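PDB 2HUN: 336aa long hypothetical dTDP-glucose 4,6-dehydratase from Pyrococcus horikoshii, which probably acts as an NAD(+)-dependent dTDP-glucose 4,6-dehydratase, a Rossmann-fold lyase that binds NAD. Local coordinates for residues A[120-125]-A[160-165]; A[108-113]-A[169-174]; A[78-83]-A[225-230]; A[233-238]-A[289-294]. All blocks are in the same frame, centred on the assembly; numbering follows the deposited sequence.

How the contacts relate
From the N terminus, three contacts open one after another: contact 3 at strand 78-81, contact 2 on helix 96-116 and contact 1 at strand 121-127. They close in reverse order, contact 1 on helix 150-168, contact 2 at 169-174 and contact 3 on helix 220-233, so that contact 1 lies within contact 2 and both within contact 3. None crosses another. Contact 4 follows in series, joining the loop after helix 220-233 to the end of helix 286-292. Contacts 1 and 2 pack helices on one face of the Rossmann sheet, contact 3 packs a helix on the opposite face, and contact 4 ties that helix to the C-terminal part of the chain.

Contact 1: A[120-125]-A[160-165]; sequences VRFVHV and MLVLGW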
# COMPACT_ATOMS: atom_id res chain seq x y z
N VAL A 120 17.60 -14.81 -1.30
CA VAL A 120 17.97 -13.91 -2.39
C VAL A 120 17.89 -12.46 -1.93
O VAL A 120 17.00 -12.09 -1.16
CB VAL A 120 17.03 -14.11 -3.62
CG1 VAL A 120 15.67 -13.50 -3.35
CG2 VAL A 120 17.66 -13.50 -4.86
N ARG A 121 18.83 -11.63 -2.38
CA ARG A 121 18.84 -10.22 -2.02
C ARG A 121 17.87 -9.50 -2.95
O ARG A 121 18.06 -9.49 -4.16
CB ARG A 121 20.25 -9.64 -2.16
CG ARG A 121 20.35 -8.13 -1.93
CD ARG A 121 19.81 -7.71 -0.57
NE ARG A 121 19.92 -6.27 -0.39
CZ ARG A 121 19.16 -5.55 0.43
NH1 ARG A 121 18.22 -6.14 1.16
NH2 ARG A 121 19.34 -4.24 0.53
N PHE A 122 16.84 -8.89 -2.38
CA PHE A 122 15.81 -8.21 -3.16
C PHE A 122 15.71 -6.69 -2.94
O PHE A 122 15.63 -6.23 -1.82
CB PHE A 122 14.46 -8.86 -2.83
CG PHE A 122 13.28 -8.21 -3.49
CD1 PHE A 122 13.17 -8.13 -4.87
CD2 PHE A 122 12.23 -7.74 -2.71
CE1 PHE A 122 12.03 -7.59 -5.47
CE2 PHE A 122 11.09 -7.20 -3.29
CZ PHE A 122 10.99 -7.13 -4.68
N VAL A 123 15.74 -5.94 -4.04
CA VAL A 123 15.61 -4.49 -3.98
C VAL A 123 14.37 -4.10 -4.78
O VAL A 123 14.30 -4.35 -5.98
CB VAL A 123 16.84 -3.77 -4.57
CG1 VAL A 123 16.54 -2.28 -4.69
CG2 VAL A 123 18.06 -3.99 -3.68
N HIS A 124 13.41 -3.50 -4.09
CA HIS A 124 12.15 -3.05 -4.70
C HIS A 124 12.29 -1.56 -5.00
O HIS A 124 12.47 -0.75 -4.09
CB HIS A 124 11.00 -3.27 -3.69
CG HIS A 124 9.65 -2.86 -4.19
ND1 HIS A 124 8.98 -3.55 -5.17
CD2 HIS A 124 8.84 -1.85 -3.81
CE1 HIS A 124 7.79 -2.99 -5.36
NE2 HIS A 124 7.69 -1.96 -4.55
N VAL A 125 12.21 -1.21 -6.29
CA VAL A 125 12.32 0.18 -6.72
C VAL A 125 10.95 0.87 -6.73
O VAL A 125 9.99 0.39 -7.36
CB VAL A 125 12.97 0.28 -8.13
CG1 VAL A 125 13.17 1.75 -8.51
CG2 VAL A 125 14.32 -0.43 -8.13
N MET A 160 3.90 -1.81 0.48
CA MET A 160 3.34 -2.44 1.68
C MET A 160 3.50 -3.96 1.67
O MET A 160 3.82 -4.56 2.71
CB MET A 160 1.86 -2.05 1.86
CG MET A 160 1.62 -0.56 2.09
SD MET A 160 2.64 0.14 3.43
CE MET A 160 4.01 0.76 2.54
N LEU A 161 3.27 -4.59 0.51
CA LEU A 161 3.40 -6.04 0.42
C LEU A 161 4.84 -6.43 0.69
O LEU A 161 5.11 -7.39 1.42
CB LEU A 161 2.98 -6.55 -0.96
CG LEU A 161 1.54 -6.26 -1.40
CD1 LEU A 161 1.28 -6.90 -2.76
CD2 LEU A 161 0.57 -6.80 -0.37
N VAL A 162 5.78 -5.69 0.12
CA VAL A 162 7.19 -5.99 0.34
C VAL A 162 7.56 -5.92 1.82
O VAL A 162 8.26 -6.79 2.32
CB VAL A 162 8.11 -5.03 -0.45
CG1 VAL A 162 9.56 -5.26 -0.07
CG2 VAL A 162 7.92 -5.27 -1.94
N LEU A 163 7.08 -4.90 2.52
CA LEU A 163 7.38 -4.76 3.94
C LEU A 163 6.82 -5.95 4.72
O LEU A 163 7.50 -6.53 5.56
CB LEU A 163 6.78 -3.46 4.48
CG LEU A 163 7.40 -2.15 3.96
CD1 LEU A 163 6.63 -0.95 4.49
CD2 LEU A 163 8.85 -2.07 4.39
N GLY A 164 5.59 -6.33 4.40
CA GLY A 164 4.94 -7.44 5.07
C GLY A 164 5.57 -8.79 4.82
O GLY A 164 5.82 -9.55 5.77
N TRP A 165 5.81 -9.12 3.56
CA TRP A 165 6.41 -10.39 3.19
C TRP A 165 7.82 -10.54 3.77
O TRP A 165 8.22 -11.61 4.21
CB TRP A 165 6.45 -10.53 1.66
CG TRP A 165 5.35 -11.39 1.09
CD1 TRP A 165 5.50 -12.60 0.46
CD2 TRP A 165 3.95 -11.10 1.05
NE1 TRP A 165 4.29 -13.07 0.03
CE2 TRP A 165 3.31 -12.17 0.38
CE3 TRP A 165 3.17 -10.03 1.51
CZ2 TRP A 165 1.93 -12.20 0.15
CZ3 TRP A 165 1.79 -10.06 1.29
CH2 TRP A 165 1.19 -11.14 0.61
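V162 of helix 150-168 packs against F122 and H124 of strand 121-127 in a small, buried contact on one face of the Rossmann-type sheet. F122 and H124, two residues apart on the strand, both point toward the helix, whereas V123 between them turns away. Much of the contact rests on a single methyl, V162 CG2. It sits over one face of the H124 imidazole, 3.8 Å from the ring centroid and 14° off the ring normal, a CH-pi contact. V162 CG2 also reaches the F122 ring at its edge, close to the ring plane, 3.9 Å from F122 CE2. Each aromatic side chain holds its CG anti to the backbone N (chi1 176° in F122, -180° in H124), which carries both rings out from the sheet to the helix. The polar end of H124 has its own partner: NE2 is hydrogen-bonded to S158 OG, one turn before V162 on the same helix. With an alanine in place of H124, the V162 methyl would probably lose the ring face it rests on and the S158 hydroxyl its imidazole partner. The chemistry is thus divided: dispersion and CH-pi contact fill the interface, while the bond to S158 helps fix the ring's rotation.

Contact 2: A[108-113]-A[169-174]; sequences TLLESI and YNLNAS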
# COMPACT_ATOMS: atom_id res chain seq x y z
N THR A 108 3.65 -11.46 -6.98
CA THR A 108 4.16 -12.67 -7.62
C THR A 108 5.66 -12.85 -7.41
O THR A 108 6.13 -13.96 -7.16
CB THR A 108 3.87 -12.66 -9.14
OG1 THR A 108 2.48 -12.40 -9.36
CG2 THR A 108 4.22 -14.01 -9.76
N LEU A 109 6.40 -11.75 -7.51
CA LEU A 109 7.84 -11.79 -7.31
C LEU A 109 8.12 -12.17 -5.86
O LEU A 109 9.00 -12.99 -5.58
CB LEU A 109 8.45 -10.42 -7.63
CG LEU A 109 9.95 -10.40 -7.89
CD1 LEU A 109 10.25 -11.18 -9.16
CD2 LEU A 109 10.44 -8.96 -8.02
N LEU A 110 7.38 -11.57 -4.93
CA LEU A 110 7.57 -11.85 -3.50
C LEU A 110 7.26 -13.32 -3.22
O LEU A 110 7.99 -13.98 -2.47
CB LEU A 110 6.66 -10.94 -2.65
CG LEU A 110 7.10 -9.47 -2.56
CD1 LEU A 110 6.02 -8.62 -1.91
CD2 LEU A 110 8.41 -9.40 -1.77
N GLU A 111 6.20 -13.84 -3.81
CA GLU A 111 5.84 -15.24 -3.60
C GLU A 111 6.92 -16.16 -4.14
O GLU A 111 7.31 -17.12 -3.47
CB GLU A 111 4.50 -15.56 -4.26
CG GLU A 111 3.29 -15.18 -3.41
CD GLU A 111 3.22 -15.95 -2.09
OE1 GLU A 111 3.84 -15.53 -1.10
OE2 GLU A 111 2.56 -17.01 -2.06
N SER A 112 7.43 -15.88 -5.34
CA SER A 112 8.46 -16.72 -5.92
C SER A 112 9.70 -16.68 -5.03
O SER A 112 10.38 -17.70 -4.85
CB SER A 112 8.82 -16.24 -7.33
OG SER A 112 9.52 -15.01 -7.31
N ILE A 113 10.00 -15.52 -4.47
CA ILE A 113 11.16 -15.39 -3.60
C ILE A 113 11.02 -16.20 -2.31
O ILE A 113 11.94 -16.94 -1.95
CB ILE A 113 11.43 -13.91 -3.25
CG1 ILE A 113 12.02 -13.20 -4.48
CG2 ILE A 113 12.39 -13.83 -2.06
CD1 ILE A 113 12.19 -11.69 -4.30
N TYR A 169 8.31 -13.80 6.11
CA TYR A 169 9.19 -14.89 5.69
C TYR A 169 10.68 -14.63 5.85
O TYR A 169 11.50 -15.32 5.24
CB TYR A 169 8.86 -15.23 4.24
CG TYR A 169 7.39 -15.54 4.04
CD1 TYR A 169 6.84 -16.73 4.51
CD2 TYR A 169 6.55 -14.63 3.40
CE1 TYR A 169 5.48 -17.00 4.37
CE2 TYR A 169 5.19 -14.89 3.25
CZ TYR A 169 4.66 -16.08 3.74
OH TYR A 169 3.31 -16.34 3.61
N ASN A 170 11.02 -13.64 6.67
CA ASN A 170 12.42 -13.30 6.92
C ASN A 170 13.25 -13.13 5.66
O ASN A 170 14.34 -13.69 5.54
CB ASN A 170 13.07 -14.34 7.83
CG ASN A 170 12.49 -14.32 9.22
OD1 ASN A 170 12.54 -13.29 9.90
ND2 ASN A 170 11.94 -15.45 9.66
N LEU A 171 12.75 -12.33 4.72
CA LEU A 171 13.46 -12.09 3.48
C LEU A 171 14.57 -11.05 3.68
O LEU A 171 14.64 -10.40 4.72
CB LEU A 171 12.48 -11.61 2.42
CG LEU A 171 11.25 -12.50 2.20
CD1 LEU A 171 10.41 -11.92 1.08
CD2 LEU A 171 11.68 -13.92 1.86
N ASN A 172 15.43 -10.92 2.68
CA ASN A 172 16.52 -9.95 2.69
C ASN A 172 16.11 -8.95 1.63
O ASN A 172 16.58 -9.01 0.49
CB ASN A 172 17.84 -10.60 2.30
CG ASN A 172 19.03 -9.68 2.48
OD1 ASN A 172 18.88 -8.46 2.58
ND2 ASN A 172 20.23 -10.26 2.53
N ALA A 173 15.22 -8.03 1.99
CA ALA A 173 14.71 -7.06 1.03
C ALA A 173 14.67 -5.62 1.52
O ALA A 173 14.35 -5.35 2.67
CB ALA A 173 13.32 -7.48 0.59
N SER A 174 15.00 -4.70 0.62
CA SER A 174 14.96 -3.26 0.91
C SER A 174 14.13 -2.60 -0.18
O SER A 174 13.90 -3.19 -1.24
CB SER A 174 16.36 -2.65 0.90
OG SER A 174 17.15 -3.14 1.97
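I113 and L171 are brought together by their first torsions: in I113 the CG1 arm lies beside the backbone N (chi1 -73°), which leaves CG2 anti to that nitrogen and directed at L171; in L171, CG stands opposite the carbonyl carbon (chi1 -53°), which holds both methyls within reach of I113 CG2. This apolar contact belongs to the Rossmann fold, where the turn that completes the beta-alpha-beta unit of strand 121-127, helix 150-168 and strand 172-182 packs against helix 96-116 on the same face of the sheet. The two side chains cross at an angle, with I113 CG2 near both leucine methyls and nearest to L171 CD2 at 4.0 Å. One turn earlier, L110 adds a looser touch, its CD2 lying 4.3 Å from L171 CD1. F122 of the intervening strand touches both L110 and I113, and P118 packs on L171, extending the apolar contact. Y169 OH hydrogen-bonds to I92 O of the second subunit, placing Y169 in the contact between subunits. Beneath I113, S112 OG donates to L109 O at 2.7 Å, tilted 28° from the carbonyl plane. On the same face of that plane, I113 N donates to L109 O at 2.9 Å.

Contact 3: A[78-83]-A[225-230]; sequences GVVHLA and RAIELV. With NAD (nicotinamide-adenine-dinucleotide), chain C.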
# COMPACT_ATOMS: atom_id res chain seq x y z
N GLY A 78 20.61 -12.08 -6.57
CA GLY A 78 19.95 -10.82 -6.26
C GLY A 78 18.86 -10.49 -7.26
O GLY A 78 18.90 -10.96 -8.41
N VAL A 79 17.89 -9.69 -6.83
CA VAL A 79 16.79 -9.28 -7.68
C VAL A 79 16.57 -7.78 -7.55
O VAL A 79 16.33 -7.27 -6.46
CB VAL A 79 15.48 -10.00 -7.27
CG1 VAL A 79 14.33 -9.49 -8.13
CG2 VAL A 79 15.64 -11.51 -7.43
N VAL A 80 16.67 -7.07 -8.67
CA VAL A 80 16.45 -5.63 -8.69
C VAL A 80 15.16 -5.43 -9.49
O VAL A 80 15.15 -5.61 -10.71
CB VAL A 80 17.63 -4.90 -9.37
CG1 VAL A 80 17.34 -3.41 -9.46
CG2 VAL A 80 18.90 -5.13 -8.56
N HIS A 81 14.09 -5.06 -8.79
CA HIS A 81 12.72 -4.91 -9.31
C HIS A 81 12.39 -3.51 -9.89
O HIS A 81 11.93 -2.61 -9.18
CB HIS A 81 11.74 -5.26 -8.19
CG HIS A 81 10.35 -5.41 -8.75
ND1 HIS A 81 10.09 -6.03 -9.93
CD2 HIS A 81 9.14 -4.98 -8.20
CE1 HIS A 81 8.75 -5.98 -10.08
NE2 HIS A 81 8.16 -5.35 -9.06
N LEU A 82 12.55 -3.29 -11.19
CA LEU A 82 12.21 -2.01 -11.79
C LEU A 82 10.92 -2.05 -12.60
O LEU A 82 10.33 -1.01 -12.88
CB LEU A 82 13.36 -1.54 -12.69
CG LEU A 82 14.64 -1.19 -11.93
CD1 LEU A 82 15.84 -1.83 -12.61
CD2 LEU A 82 14.79 0.31 -11.86
N ALA A 83 10.47 -3.25 -12.96
CA ALA A 83 9.25 -3.42 -13.74
C ALA A 83 8.00 -2.79 -13.13
O ALA A 83 7.64 -3.06 -11.98
CB ALA A 83 9.01 -4.90 -14.01
N ARG A 225 23.79 4.18 -9.01
CA ARG A 225 24.82 3.99 -8.00
C ARG A 225 24.18 3.76 -6.64
O ARG A 225 24.67 2.93 -5.85
CB ARG A 225 25.76 5.20 -7.96
CG ARG A 225 26.72 5.26 -9.15
CD ARG A 225 27.45 6.60 -9.25
NE ARG A 225 28.33 6.67 -10.42
CZ ARG A 225 29.52 6.08 -10.51
NH1 ARG A 225 30.00 5.37 -9.50
NH2 ARG A 225 30.23 6.18 -11.63
N ALA A 226 23.10 4.48 -6.36
CA ALA A 226 22.38 4.33 -5.10
C ALA A 226 21.78 2.92 -5.01
O ALA A 226 21.89 2.26 -3.98
CB ALA A 226 21.27 5.38 -4.99
N ILE A 227 21.13 2.46 -6.08
CA ILE A 227 20.54 1.13 -6.08
C ILE A 227 21.62 0.08 -5.81
O ILE A 227 21.42 -0.84 -5.01
CB ILE A 227 19.85 0.82 -7.44
CG1 ILE A 227 18.65 1.75 -7.64
CG2 ILE A 227 19.42 -0.65 -7.48
CD1 ILE A 227 17.87 1.53 -8.94
N GLU A 228 22.76 0.22 -6.47
CA GLU A 228 23.87 -0.70 -6.28
C GLU A 228 24.26 -0.75 -4.81
O GLU A 228 24.41 -1.83 -4.23
CB GLU A 228 25.09 -0.26 -7.11
CG GLU A 228 26.38 -1.04 -6.79
CD GLU A 228 27.58 -0.60 -7.61
OE1 GLU A 228 27.80 0.62 -7.76
OE2 GLU A 228 28.31 -1.48 -8.11
N LEU A 229 24.41 0.43 -4.22
CA LEU A 229 24.78 0.56 -2.82
C LEU A 229 23.76 -0.11 -1.92
O LEU A 229 24.12 -0.83 -0.99
CB LEU A 229 24.91 2.05 -2.47
CG LEU A 229 25.87 2.43 -1.36
CD1 LEU A 229 27.23 1.79 -1.60
CD2 LEU A 229 26.01 3.95 -1.32
N VAL A 230 22.48 0.14 -2.18
CA VAL A 230 21.40 -0.45 -1.40
C VAL A 230 21.43 -1.98 -1.56
O VAL A 230 21.22 -2.71 -0.60
CB VAL A 230 20.01 0.09 -1.85
CG1 VAL A 230 18.89 -0.72 -1.20
CG2 VAL A 230 19.87 1.56 -1.45
PA NAD C . 9.88 2.66 -18.11
O1A NAD C . 8.46 2.89 -18.39
O2A NAD C . 10.91 3.29 -18.98
O5B NAD C . 10.13 1.08 -18.17
C5B NAD C . 9.38 0.13 -17.39
C4B NAD C . 9.88 -1.23 -17.89
O4B NAD C . 9.24 -2.30 -17.15
C3B NAD C . 9.54 -1.45 -19.39
O3B NAD C . 10.68 -1.97 -20.09
C2B NAD C . 8.32 -2.39 -19.33
O2B NAD C . 8.10 -3.22 -20.47
C1B NAD C . 8.59 -3.19 -18.05
N9A NAD C . 7.37 -3.71 -17.40
C8A NAD C . 6.27 -3.04 -17.02
N7A NAD C . 5.40 -3.89 -16.47
C5A NAD C . 5.94 -5.11 -16.49
C6A NAD C . 5.51 -6.40 -16.06
N6A NAD C . 4.34 -6.63 -15.49
N1A NAD C . 6.41 -7.47 -16.27
C2A NAD C . 7.65 -7.26 -16.88
N3A NAD C . 8.05 -6.04 -17.28
C4A NAD C . 7.20 -5.00 -17.08
O3 NAD C . 10.10 3.32 -16.68
PN NAD C . 11.32 3.57 -15.70
O1N NAD C . 11.31 5.05 -15.57
O2N NAD C . 12.58 3.00 -16.22
O5D NAD C . 10.82 2.99 -14.28
C5D NAD C . 11.53 1.99 -13.53
C4D NAD C . 11.02 2.01 -12.07
O4D NAD C . 11.47 3.19 -11.39
C3D NAD C . 9.49 1.96 -11.97
O3D NAD C . 9.13 1.03 -10.91
C2D NAD C . 9.11 3.43 -11.61
O2D NAD C . 7.90 3.45 -10.85
C1D NAD C . 10.34 3.89 -10.84
N1N NAD C . 10.60 5.34 -10.89
C2N NAD C . 10.98 6.01 -12.09
C3N NAD C . 11.23 7.40 -12.05
C7N NAD C . 11.66 8.19 -13.31
O7N NAD C . 12.03 9.36 -13.17
N7N NAD C . 11.64 7.59 -14.49
C4N NAD C . 11.09 8.11 -10.83
C5N NAD C . 10.70 7.43 -9.65
C6N NAD C . 10.46 6.04 -9.67
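The C-terminal end of strand 78-81, where the Rossmann fold binds NAD and the chain turns past the cofactor, is backed here by I227 of helix 220-233, which meets V80 and L82. V80 points toward the helix from the face of the sheet opposite to that of V79. Its CG1 lies 4.0 Å from I227 CG2, the two side chains crossing at a slant. I227 holds its CG2 anti to the backbone N, since CG1 takes the place beside it (chi1 -66°); this sends CG2 to V80 and frees the longer arm to run to L82. There the meeting is looser, with I227 CD1 4.4 Å from L82 CD2. F19 of helix 14-26 touches both V80 and I227, so the strand is covered by two helices on this face. L82 also meets the cofactor: its CD2 packs 4.0 Å from NAD C5D, while its carbonyl oxygen accepts a hydrogen bond from a hydroxyl of the nicotinamide-side ribose, NAD O3D to L82 O 3.1 Å. L82 CD2 thus lies between I227 CD1 and NAD C5D. One residue on, the adenine end of NAD is met by A83, whose CB is 3.6 Å from NAD C4A.

Contact 4: A[233-238]-A[289-294]; sequences KGESRE and TRDLKW
L292 fits closely against the backbone of K233 and G234, whereas E235 and D291 beside it face each other through a water. On the tight side, helix 286-292 ends against the end of helix 220-233. L292 CG stands beside its backbone N, anti to the carbonyl carbon (chi1 -45°), which turns both methyls to the other segment: L292 CD2 lies 3.6 Å from K233 O, and L292 CD1 4.1 Å from G234 CA. L229, V230 and Y240 also touch L292 and help to bury it. A serine in place of L292 would probably leave a gap over K233 and G234 where both methyls now lie. On the loose side, E235 OE1 and D291 OD2, probably both charged, stand 4.4 Å apart without a direct bond. One water donates to both, at 2.5 Å to D291 OD2 and weakly to E235 OE1. R290, next to it on the helix, holds D291 side-on through two nitrogens; R290 NE is 2.7 Å from D291 OD1, above the carboxylate plane but with OD1 in the guanidinium plane. The R290 charge and the water probably offset the repulsion between the carboxylates, leaving van der Waals contact of the L292 methyls with the K233-G234 backbone to join the segments.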
# COMPACT_ATOMS: atom_id res chain seq x y z
N LYS A 233 24.76 -3.11 0.39
CA LYS A 233 24.87 -2.72 1.79
C LYS A 233 23.59 -2.36 2.53
O LYS A 233 23.61 -2.18 3.75
CB LYS A 233 25.86 -1.57 1.92
CG LYS A 233 27.23 -1.86 1.32
CD LYS A 233 28.05 -0.59 1.30
CE LYS A 233 29.31 -0.71 0.47
NZ LYS A 233 30.00 0.62 0.40
N GLY A 234 22.48 -2.25 1.80
CA GLY A 234 21.21 -1.90 2.43
C GLY A 234 20.71 -2.96 3.40
O GLY A 234 20.86 -4.16 3.17
N GLU A 235 20.07 -2.51 4.48
CA GLU A 235 19.55 -3.42 5.49
C GLU A 235 18.14 -3.87 5.14
O GLU A 235 17.35 -3.10 4.61
CB GLU A 235 19.57 -2.74 6.85
CG GLU A 235 20.87 -2.01 7.12
CD GLU A 235 20.89 -1.31 8.47
OE1 GLU A 235 19.91 -0.60 8.80
OE2 GLU A 235 21.90 -1.46 9.19
N SER A 236 17.83 -5.13 5.44
CA SER A 236 16.52 -5.68 5.14
C SER A 236 15.45 -4.97 5.96
O SER A 236 15.72 -4.50 7.06
CB SER A 236 16.51 -7.18 5.45
OG SER A 236 15.29 -7.78 5.04
N ARG A 237 14.24 -4.91 5.41
CA ARG A 237 13.11 -4.26 6.08
C ARG A 237 13.20 -2.74 6.09
O ARG A 237 12.37 -2.07 6.70
CB ARG A 237 13.00 -4.77 7.53
CG ARG A 237 13.01 -6.28 7.64
CD ARG A 237 12.91 -6.79 9.08
NE ARG A 237 12.82 -8.25 9.09
CZ ARG A 237 12.45 -8.98 10.14
NH1 ARG A 237 12.12 -8.39 11.28
NH2 ARG A 237 12.39 -10.30 10.04
N GLU A 238 14.21 -2.19 5.42
CA GLU A 238 14.40 -0.74 5.39
C GLU A 238 14.08 -0.07 4.05
O GLU A 238 14.34 -0.62 2.98
CB GLU A 238 15.84 -0.37 5.76
CG GLU A 238 16.29 -0.74 7.16
CD GLU A 238 15.52 -0.02 8.25
OE1 GLU A 238 14.89 1.01 7.95
OE2 GLU A 238 15.56 -0.48 9.41
N THR A 289 22.21 8.62 3.14
CA THR A 289 23.47 9.35 3.25
C THR A 289 24.21 8.88 4.49
O THR A 289 25.37 8.49 4.43
CB THR A 289 23.23 10.87 3.38
OG1 THR A 289 22.53 11.35 2.23
CG2 THR A 289 24.56 11.60 3.49
N ARG A 290 23.51 8.91 5.62
CA ARG A 290 24.05 8.52 6.92
C ARG A 290 24.50 7.07 7.01
O ARG A 290 25.61 6.78 7.45
CB ARG A 290 23.00 8.78 8.02
CG ARG A 290 23.45 8.48 9.46
CD ARG A 290 22.23 8.34 10.40
NE ARG A 290 21.36 7.26 9.95
CZ ARG A 290 20.03 7.32 9.90
NH1 ARG A 290 19.38 8.42 10.28
NH2 ARG A 290 19.34 6.28 9.43
N ASP A 291 23.62 6.15 6.63
CA ASP A 291 23.91 4.72 6.71
C ASP A 291 24.81 4.13 5.62
O ASP A 291 25.76 3.42 5.93
CB ASP A 291 22.60 3.92 6.75
CG ASP A 291 21.78 4.21 7.99
OD1 ASP A 291 22.27 4.91 8.89
OD2 ASP A 291 20.64 3.71 8.07
N LEU A 292 24.52 4.44 4.36
CA LEU A 292 25.30 3.88 3.27
C LEU A 292 26.30 4.83 2.63
O LEU A 292 26.99 4.46 1.67
CB LEU A 292 24.35 3.33 2.20
CG LEU A 292 23.18 2.49 2.70
CD1 LEU A 292 22.44 1.87 1.51
CD2 LEU A 292 23.67 1.41 3.65
N LYS A 293 26.38 6.05 3.15
CA LYS A 293 27.32 7.05 2.63
C LYS A 293 27.09 7.41 1.16
O LYS A 293 28.03 7.78 0.46
CB LYS A 293 28.76 6.57 2.81
CG LYS A 293 29.29 6.73 4.22
CD LYS A 293 28.46 5.94 5.21
CE LYS A 293 28.92 6.14 6.65
NZ LYS A 293 28.08 5.30 7.55
N TRP A 294 25.85 7.32 0.70
CA TRP A 294 25.55 7.68 -0.68
C TRP A 294 25.50 9.19 -0.88
O TRP A 294 24.88 9.90 -0.10
CB TRP A 294 24.20 7.12 -1.13
CG TRP A 294 23.85 7.58 -2.52
CD1 TRP A 294 24.38 7.13 -3.69
CD2 TRP A 294 22.94 8.63 -2.88
NE1 TRP A 294 23.87 7.83 -4.76
CE2 TRP A 294 22.98 8.76 -4.28
CE3 TRP A 294 22.10 9.48 -2.14
CZ2 TRP A 294 22.21 9.71 -4.97
CZ3 TRP A 294 21.34 10.42 -2.83
CH2 TRP A 294 21.40 10.52 -4.23
O HOH W 1 20.08 1.40 7.15